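Local coordinates for putative hydrogenase expression/formation protein hupG (Rhodopseudomonas palustris, PDB 2QSI) that is of unknown function but, as a HupG/HyaE family member of the thioredoxin clan, probably assists the expression or maturation of hydrogenase, at residues A[39-44]-A[70-75]; A[33-38]-A[96-101]. One frame throughout, in Å; residues are numbered along the deposited sequence.

Interaction 1: residues A[39-44]-A[70-75]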
ATOM      1  N   PHE A  39     -14.111  -6.468   5.327  1.00  7.85           N
ATOM      2  CA  PHE A  39     -15.552  -6.685   5.347  1.00  7.89           C
ATOM      3  C   PHE A  39     -16.238  -5.554   6.093  1.00  8.45           C
ATOM      4  O   PHE A  39     -16.071  -5.405   7.307  1.00  8.18           O
ATOM      5  CB  PHE A  39     -15.854  -8.034   6.019  1.00  7.35           C
ATOM      6  CG  PHE A  39     -17.302  -8.297   6.257  1.00  8.18           C
ATOM      7  CD1 PHE A  39     -18.265  -7.947   5.341  1.00  6.48           C
ATOM      8  CD2 PHE A  39     -17.690  -8.998   7.405  1.00  8.89           C
ATOM      9  CE1 PHE A  39     -19.630  -8.254   5.597  1.00  7.91           C
ATOM     10  CE2 PHE A  39     -18.984  -9.286   7.648  1.00 10.90           C
ATOM     11  CZ  PHE A  39     -19.965  -8.907   6.739  1.00  8.52           C
ATOM     12  N   PHE A  40     -17.017  -4.778   5.327  1.00  8.95           N
ATOM     13  CA  PHE A  40     -17.944  -3.763   5.869  1.00  9.18           C
ATOM     14  C   PHE A  40     -19.339  -4.361   5.946  1.00  8.80           C
ATOM     15  O   PHE A  40     -19.977  -4.687   4.915  1.00  8.34           O
ATOM     16  CB  PHE A  40     -17.942  -2.533   4.975  1.00  9.01           C
ATOM     17  CG  PHE A  40     -16.613  -1.809   4.949  1.00  9.43           C
ATOM     18  CD1 PHE A  40     -16.389  -0.700   5.779  1.00 11.24           C
ATOM     19  CD2 PHE A  40     -15.560  -2.243   4.131  1.00  8.40           C
ATOM     20  CE1 PHE A  40     -15.173  -0.008   5.736  1.00  8.09           C
ATOM     21  CE2 PHE A  40     -14.326  -1.600   4.145  1.00  7.38           C
ATOM     22  CZ  PHE A  40     -14.128  -0.493   4.962  1.00  9.14           C
ATOM     23  N   ARG A  41     -19.772  -4.558   7.184  1.00 10.09           N
ATOM     24  CA  ARG A  41     -20.990  -5.286   7.486  1.00 10.12           C
ATOM     25  C   ARG A  41     -22.189  -4.359   7.524  1.00 12.56           C
ATOM     26  O   ARG A  41     -22.999  -4.352   6.605  1.00 12.84           O
ATOM     27  CB  ARG A  41     -20.838  -6.053   8.830  1.00 11.00           C
ATOM     28  CG  ARG A  41     -22.090  -6.846   9.199  1.00  9.99           C
ATOM     29  CD  ARG A  41     -22.068  -7.338  10.636  1.00 10.86           C
ATOM     30  NE  ARG A  41     -21.094  -8.406  10.896  1.00 11.25           N
ATOM     31  CZ  ARG A  41     -21.309  -9.720  10.768  1.00 10.01           C
ATOM     32  NH1 ARG A  41     -22.492 -10.198  10.395  1.00 12.05           N
ATOM     33  NH2 ARG A  41     -20.322 -10.547  11.076  1.00  9.25           N
ATOM     34  N   GLY A  42     -22.273  -3.545   8.576  1.00 13.48           N
ATOM     35  CA  GLY A  42     -23.426  -2.708   8.804  1.00 14.66           C
ATOM     36  C   GLY A  42     -24.400  -3.209   9.856  1.00 15.27           C
ATOM     37  O   GLY A  42     -24.406  -4.380  10.250  1.00 15.76           O
ATOM     38  N   ASP A  43     -25.262  -2.304  10.283  1.00 15.72           N
ATOM     39  CA  ASP A  43     -26.306  -2.624  11.263  1.00 17.28           C
ATOM     40  C   ASP A  43     -27.206  -3.762  10.790  1.00 16.07           C
ATOM     41  O   ASP A  43     -27.544  -3.833   9.609  1.00 16.48           O
ATOM     42  CB  ASP A  43     -27.153  -1.363  11.507  1.00 17.88           C
ATOM     43  CG  ASP A  43     -28.328  -1.631  12.386  1.00 21.27           C
ATOM     44  OD1 ASP A  43     -28.109  -1.833  13.600  1.00 25.48           O
ATOM     45  OD2 ASP A  43     -29.459  -1.644  11.859  1.00 25.76           O
ATOM     46  N   ALA A  44     -27.578  -4.648  11.724  1.00 16.70           N
ATOM     47  CA  ALA A  44     -28.377  -5.865  11.453  1.00 17.38           C
ATOM     48  C   ALA A  44     -29.802  -5.547  11.004  1.00 18.00           C
ATOM     49  O   ALA A  44     -30.395  -6.341  10.302  1.00 19.88           O
ATOM     50  CB  ALA A  44     -28.453  -6.744  12.714  1.00 16.63           C
ATOM     51  N   ALA A  70      -8.696 -12.020   5.901  1.00 11.56           N
ATOM     52  CA  ALA A  70      -9.896 -11.199   6.091  1.00 11.55           C
ATOM     53  C   ALA A  70      -9.894 -10.514   7.440  1.00 11.19           C
ATOM     54  O   ALA A  70      -9.339 -11.015   8.422  1.00 11.43           O
ATOM     55  CB  ALA A  70     -11.192 -12.052   5.937  1.00 12.89           C
ATOM     56  N   ALA A  71     -10.530  -9.369   7.485  1.00 10.89           N
ATOM     57  CA  ALA A  71     -10.864  -8.685   8.721  1.00 11.73           C
ATOM     58  C   ALA A  71     -12.190  -7.947   8.538  1.00 11.88           C
ATOM     59  O   ALA A  71     -12.458  -7.361   7.489  1.00 11.43           O
ATOM     60  CB  ALA A  71      -9.797  -7.680   9.123  1.00 13.31           C
ATOM     61  N   GLU A  72     -12.984  -7.949   9.603  1.00 11.59           N
ATOM     62  CA  GLU A  72     -14.239  -7.199   9.667  1.00 12.20           C
ATOM     63  C   GLU A  72     -13.930  -5.835  10.260  1.00 10.86           C
ATOM     64  O   GLU A  72     -13.133  -5.727  11.190  1.00 12.81           O
ATOM     65  CB  GLU A  72     -15.270  -7.921  10.530  1.00 11.64           C
ATOM     66  CG  GLU A  72     -16.590  -7.168  10.622  1.00 11.75           C
ATOM     67  CD  GLU A  72     -17.708  -7.944  11.253  1.00 12.61           C
ATOM     68  OE1 GLU A  72     -17.709  -9.205  11.185  1.00 14.78           O
ATOM     69  OE2 GLU A  72     -18.631  -7.281  11.786  1.00 13.79           O
ATOM     70  N   VAL A  73     -14.544  -4.810   9.693  1.00 11.27           N
ATOM     71  CA  VAL A  73     -14.403  -3.443  10.153  1.00 12.56           C
ATOM     72  C   VAL A  73     -15.349  -3.182  11.330  1.00 12.80           C
ATOM     73  O   VAL A  73     -16.564  -3.410  11.237  1.00 13.25           O
ATOM     74  CB  VAL A  73     -14.645  -2.449   8.983  1.00 12.54           C
ATOM     75  CG1 VAL A  73     -14.531  -1.009   9.430  1.00 13.40           C
ATOM     76  CG2 VAL A  73     -13.608  -2.715   7.849  1.00 11.81           C
ATOM     77  N   ALA A  74     -14.776  -2.725  12.438  1.00 13.78           N
ATOM     78  CA  ALA A  74     -15.562  -2.295  13.624  1.00 14.10           C
ATOM     79  C   ALA A  74     -16.599  -1.202  13.234  1.00 14.83           C
ATOM     80  O   ALA A  74     -16.370  -0.364  12.343  1.00 13.69           O
ATOM     81  CB  ALA A  74     -14.601  -1.819  14.766  1.00 14.26           C
ATOM     82  N   ALA A  75     -17.761  -1.239  13.870  1.00 15.49           N
ATOM     83  CA  ALA A  75     -18.871  -0.358  13.466  1.00 16.38           C
ATOM     84  C   ALA A  75     -18.483   1.134  13.502  1.00 16.91           C
ATOM     85  O   ALA A  75     -18.791   1.902  12.595  1.00 16.28           O
ATOM     86  CB  ALA A  75     -20.076  -0.603  14.370  1.00 16.40           C
TER
HETATM   87  O   HOH W   1     -18.438  -3.206   9.251  1.00 16.61           O

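Interaction 2: residues A[33-38]-A[96-101]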
ATOM      1  N   GLY A  33       1.302  -9.714   4.744  1.00 19.85           N
ATOM      2  CA  GLY A  33       1.974 -10.441   3.678  1.00 18.85           C
ATOM      3  C   GLY A  33       1.025 -11.080   2.672  1.00 17.63           C
ATOM      4  O   GLY A  33       1.409 -11.977   1.907  1.00 16.77           O
ATOM      5  N   LYS A  34      -0.213 -10.607   2.664  1.00 15.22           N
ATOM      6  CA  LYS A  34      -1.254 -11.166   1.834  1.00 14.78           C
ATOM      7  C   LYS A  34      -2.100 -10.007   1.404  1.00 13.75           C
ATOM      8  O   LYS A  34      -2.017  -8.937   2.001  1.00 15.46           O
ATOM      9  CB  LYS A  34      -2.086 -12.147   2.627  1.00 15.29           C
ATOM     10  CG  LYS A  34      -1.328 -13.466   3.001  1.00 16.18           C
ATOM     11  CD  LYS A  34      -2.255 -14.577   3.411  1.00 16.04           C
ATOM     12  CE  LYS A  34      -1.484 -15.825   3.903  1.00 18.74           C
ATOM     13  NZ  LYS A  34      -2.454 -16.780   4.515  1.00 20.54           N
ATOM     14  N   ILE A  35      -2.932 -10.228   0.408  1.00 12.74           N
ATOM     15  CA  ILE A  35      -3.962  -9.245   0.029  1.00 11.46           C
ATOM     16  C   ILE A  35      -5.050  -9.345   1.104  1.00 10.82           C
ATOM     17  O   ILE A  35      -5.444 -10.449   1.513  1.00 11.11           O
ATOM     18  CB  ILE A  35      -4.539  -9.554  -1.382  1.00 11.82           C
ATOM     19  CG1 ILE A  35      -3.498  -9.334  -2.521  1.00 14.02           C
ATOM     20  CG2 ILE A  35      -5.796  -8.756  -1.676  1.00 11.34           C
ATOM     21  CD1 ILE A  35      -2.721  -8.112  -2.378  1.00 19.41           C
ATOM     22  N   VAL A  36      -5.489  -8.187   1.574  1.00  9.88           N
ATOM     23  CA  VAL A  36      -6.474  -8.089   2.608  1.00  9.46           C
ATOM     24  C   VAL A  36      -7.880  -7.863   2.072  1.00  8.99           C
ATOM     25  O   VAL A  36      -8.116  -7.023   1.217  1.00  8.37           O
ATOM     26  CB  VAL A  36      -6.070  -6.968   3.598  1.00  8.96           C
ATOM     27  CG1 VAL A  36      -7.169  -6.789   4.678  1.00 10.83           C
ATOM     28  CG2 VAL A  36      -4.663  -7.337   4.221  1.00  9.54           C
ATOM     29  N   VAL A  37      -8.822  -8.625   2.607  1.00  8.47           N
ATOM     30  CA  VAL A  37     -10.225  -8.424   2.313  1.00  8.38           C
ATOM     31  C   VAL A  37     -10.875  -7.805   3.567  1.00  9.14           C
ATOM     32  O   VAL A  37     -10.993  -8.464   4.629  1.00  9.58           O
ATOM     33  CB  VAL A  37     -10.905  -9.727   1.932  1.00  8.87           C
ATOM     34  CG1 VAL A  37     -12.379  -9.471   1.527  1.00  8.96           C
ATOM     35  CG2 VAL A  37     -10.151 -10.404   0.769  1.00  8.93           C
ATOM     36  N   LEU A  38     -11.274  -6.544   3.452  1.00  9.22           N
ATOM     37  CA  LEU A  38     -11.945  -5.863   4.542  1.00  9.11           C
ATOM     38  C   LEU A  38     -13.423  -5.963   4.306  1.00  8.40           C
ATOM     39  O   LEU A  38     -13.902  -5.593   3.230  1.00  9.87           O
ATOM     40  CB  LEU A  38     -11.581  -4.383   4.611  1.00 10.17           C
ATOM     41  CG  LEU A  38     -10.133  -4.022   4.905  1.00 12.41           C
ATOM     42  CD1 LEU A  38      -9.986  -2.480   4.847  1.00 11.89           C
ATOM     43  CD2 LEU A  38      -9.671  -4.669   6.192  1.00 11.43           C
ATOM     44  N   VAL A  96      -7.676  -5.004  -0.645  1.00  9.35           N
ATOM     45  CA  VAL A  96      -6.616  -4.005  -0.453  1.00  8.76           C
ATOM     46  C   VAL A  96      -5.233  -4.659  -0.526  1.00  8.75           C
ATOM     47  O   VAL A  96      -4.969  -5.610   0.205  1.00  9.76           O
ATOM     48  CB  VAL A  96      -6.731  -3.334   0.918  1.00  8.56           C
ATOM     49  CG1 VAL A  96      -5.585  -2.352   1.110  1.00  7.59           C
ATOM     50  CG2 VAL A  96      -8.084  -2.607   1.103  1.00  9.58           C
ATOM     51  N   GLN A  97      -4.345  -4.111  -1.342  1.00  9.05           N
ATOM     52  CA  GLN A  97      -2.991  -4.590  -1.413  1.00 10.10           C
ATOM     53  C   GLN A  97      -2.127  -3.756  -0.459  1.00  9.84           C
ATOM     54  O   GLN A  97      -2.085  -2.530  -0.575  1.00  8.34           O
ATOM     55  CB  GLN A  97      -2.493  -4.440  -2.840  1.00 10.24           C
ATOM     56  CG  GLN A  97      -1.181  -5.026  -3.082  1.00 12.26           C
ATOM     57  CD  GLN A  97      -0.813  -4.934  -4.522  1.00 14.05           C
ATOM     58  OE1 GLN A  97      -0.525  -3.862  -5.022  1.00 18.62           O
ATOM     59  NE2 GLN A  97      -0.789  -6.063  -5.193  1.00 16.92           N
ATOM     60  N   PRO A  98      -1.457  -4.428   0.502  1.00 10.34           N
ATOM     61  CA  PRO A  98      -0.576  -3.716   1.405  1.00  9.96           C
ATOM     62  C   PRO A  98       0.565  -3.023   0.686  1.00 10.15           C
ATOM     63  O   PRO A  98       1.034  -3.496  -0.381  1.00  9.02           O
ATOM     64  CB  PRO A  98      -0.028  -4.799   2.306  1.00 10.02           C
ATOM     65  CG  PRO A  98      -0.912  -5.947   2.191  1.00 10.95           C
ATOM     66  CD  PRO A  98      -1.527  -5.866   0.822  1.00 10.66           C
ATOM     67  N   GLU A  99       1.121  -2.023   1.346  1.00 10.72           N
ATOM     68  CA  GLU A  99       2.321  -1.376   0.804  1.00 11.28           C
ATOM     69  C   GLU A  99       3.469  -2.391   0.798  1.00 12.16           C
ATOM     70  O   GLU A  99       3.491  -3.317   1.625  1.00 11.30           O
ATOM     71  CB  GLU A  99       2.672  -0.127   1.578  1.00 11.10           C
ATOM     72  CG  GLU A  99       3.139  -0.349   2.993  1.00 14.52           C
ATOM     73  CD  GLU A  99       3.345   0.956   3.745  1.00 13.60           C
ATOM     74  OE1 GLU A  99       2.982   2.058   3.200  1.00 16.08           O
ATOM     75  OE2 GLU A  99       3.901   0.876   4.862  1.00 12.58           O
ATOM     76  N   ARG A 100       4.425  -2.203  -0.121  1.00 11.49           N
ATOM     77  CA  ARG A 100       5.572  -3.113  -0.211  1.00 12.72           C
ATOM     78  C   ARG A 100       6.777  -2.314  -0.625  1.00 11.80           C
ATOM     79  O   ARG A 100       6.717  -1.521  -1.564  1.00 12.28           O
ATOM     80  CB  ARG A 100       5.302  -4.256  -1.204  1.00 11.34           C
ATOM     81  CG  ARG A 100       6.340  -5.360  -1.248  1.00 15.25           C
ATOM     82  CD  ARG A 100       6.111  -6.251  -2.483  1.00 16.20           C
ATOM     83  NE  ARG A 100       7.386  -6.506  -3.168  1.00 23.50           N
ATOM     84  CZ  ARG A 100       7.529  -6.638  -4.490  1.00 23.89           C
ATOM     85  NH1 ARG A 100       6.484  -6.534  -5.313  1.00 25.25           N
ATOM     86  NH2 ARG A 100       8.729  -6.867  -4.996  1.00 24.49           N
ATOM     87  N   THR A 101       7.874  -2.513   0.092  1.00 12.18           N
ATOM     88  CA  THR A 101       9.147  -1.888  -0.291  1.00 11.70           C
ATOM     89  C   THR A 101       9.730  -2.764  -1.408  1.00 12.39           C
ATOM     90  O   THR A 101      10.061  -3.942  -1.179  1.00 12.16           O
ATOM     91  CB  THR A 101      10.094  -1.755   0.945  1.00 10.97           C
ATOM     92  OG1 THR A 101       9.465  -0.894   1.914  1.00 10.97           O
ATOM     93  CG2 THR A 101      11.402  -1.163   0.509  1.00 10.76           C
TER

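Interaction 1: residues A[39-44]-A[70-75]
R41 and E72 each set CG anti to the backbone N, and the arginine chain then bends at chi3 (-70°), which brings its guanidinium side-on to the extended glutamate. Two nitrogens take one oxygen each. R41 NE reaches E72 OE2 at 2.9 Å, coming from above the carboxylate plane, while R41 NH2 meets E72 OE1 on its syn side, also at 2.9 Å. The two flat groups are turned 47° against each other, so this is a twisted bidentate salt bridge. One face of the guanidinium rests near the rim of the F39 ring, which lies beside the glutamate chain and also packs on L53 and L57 of helix 50-62. On the side of the sheet facing helix 78-85, V73 CG2 sits over the centre of the F40 ring, 3.7 Å from its centroid, a CH-pi contact. Beneath these side chains the parallel strands are joined by F39 N to A71 O and by V73 N to F39 O, and past the last bridge a water links R41 N to V73 O. Were E72 shortened to an alanine, the guanidinium would probably lose its countercharge and be freed to turn away from the F39 ring. With both oxygens engaged, the close pairing is likely to favour the charged form of both groups and to fix the guanidinium's rotation where strand 35-40 gives way to loop.

Interaction 2: residues A[33-38]-A[96-101]
I35 drives its CD1 methyl against the aliphatic part of Q97, 3.5 Å from Q97 CG, and this is the main bump of the contact. Its CG1 branch lies opposite the carbonyl carbon (chi1 -68°), and a further turn at chi2 swings CD1 into the hollow between the Q97 chain and the P98 ring, whose CD is 4.1 Å away. The glutamine, extended beyond CG, crosses the isoleucine obliquely. The P98 ring makes a second bump, sliding up to the K34 carbonyl so that P98 CG lies 3.2 Å from K34 O; the same CG also comes, more loosely, toward V36 CG2. At the far end L38 CD1 reaches V96 CG2 at 4.2 Å, and F85 of helix 78-85 packs on both residues. Between these contacts V36 and V96 form the antiparallel hydrogen-bonded pair: V36 N donates to V96 O at 3.0 Å and V96 N to V36 O at 2.8 Å. Proline has no N-H to give, and the regular strand gives way to loop at P98 before resuming at R100. On both sides of this break the strand pairs antiparallel with one of the second subunit. The arrangement is consistent with the thioredoxin-like fold, in which a central strand has a parallel neighbour on one flank and an antiparallel one on the other; here strand 92-106, outermost within its chain, carries the sheet into the second subunit.

Overall arrangement
Strand 35-40 is the common member: interaction 1 holds it parallel to strand 68-73 on one flank, and interaction 2 holds it antiparallel to strand 92-106 on the other, with centres about 18 Å apart. The two meet directly where A71 N lies 3.0 Å from V37 O, a probable hydrogen bond, and V73 CG2 packs 4.2 Å from L38 CB. Interaction 1 belongs to a beta-alpha-beta unit through helix 50-62, and its end of the sheet adjoins a bound dithiothreitol, probably from the crystallisation liquor, though it may mark a pocket: G42 lines the site, and the F40 side chain is about 5 Å from the ligand. Interaction 2 leads instead toward the second subunit.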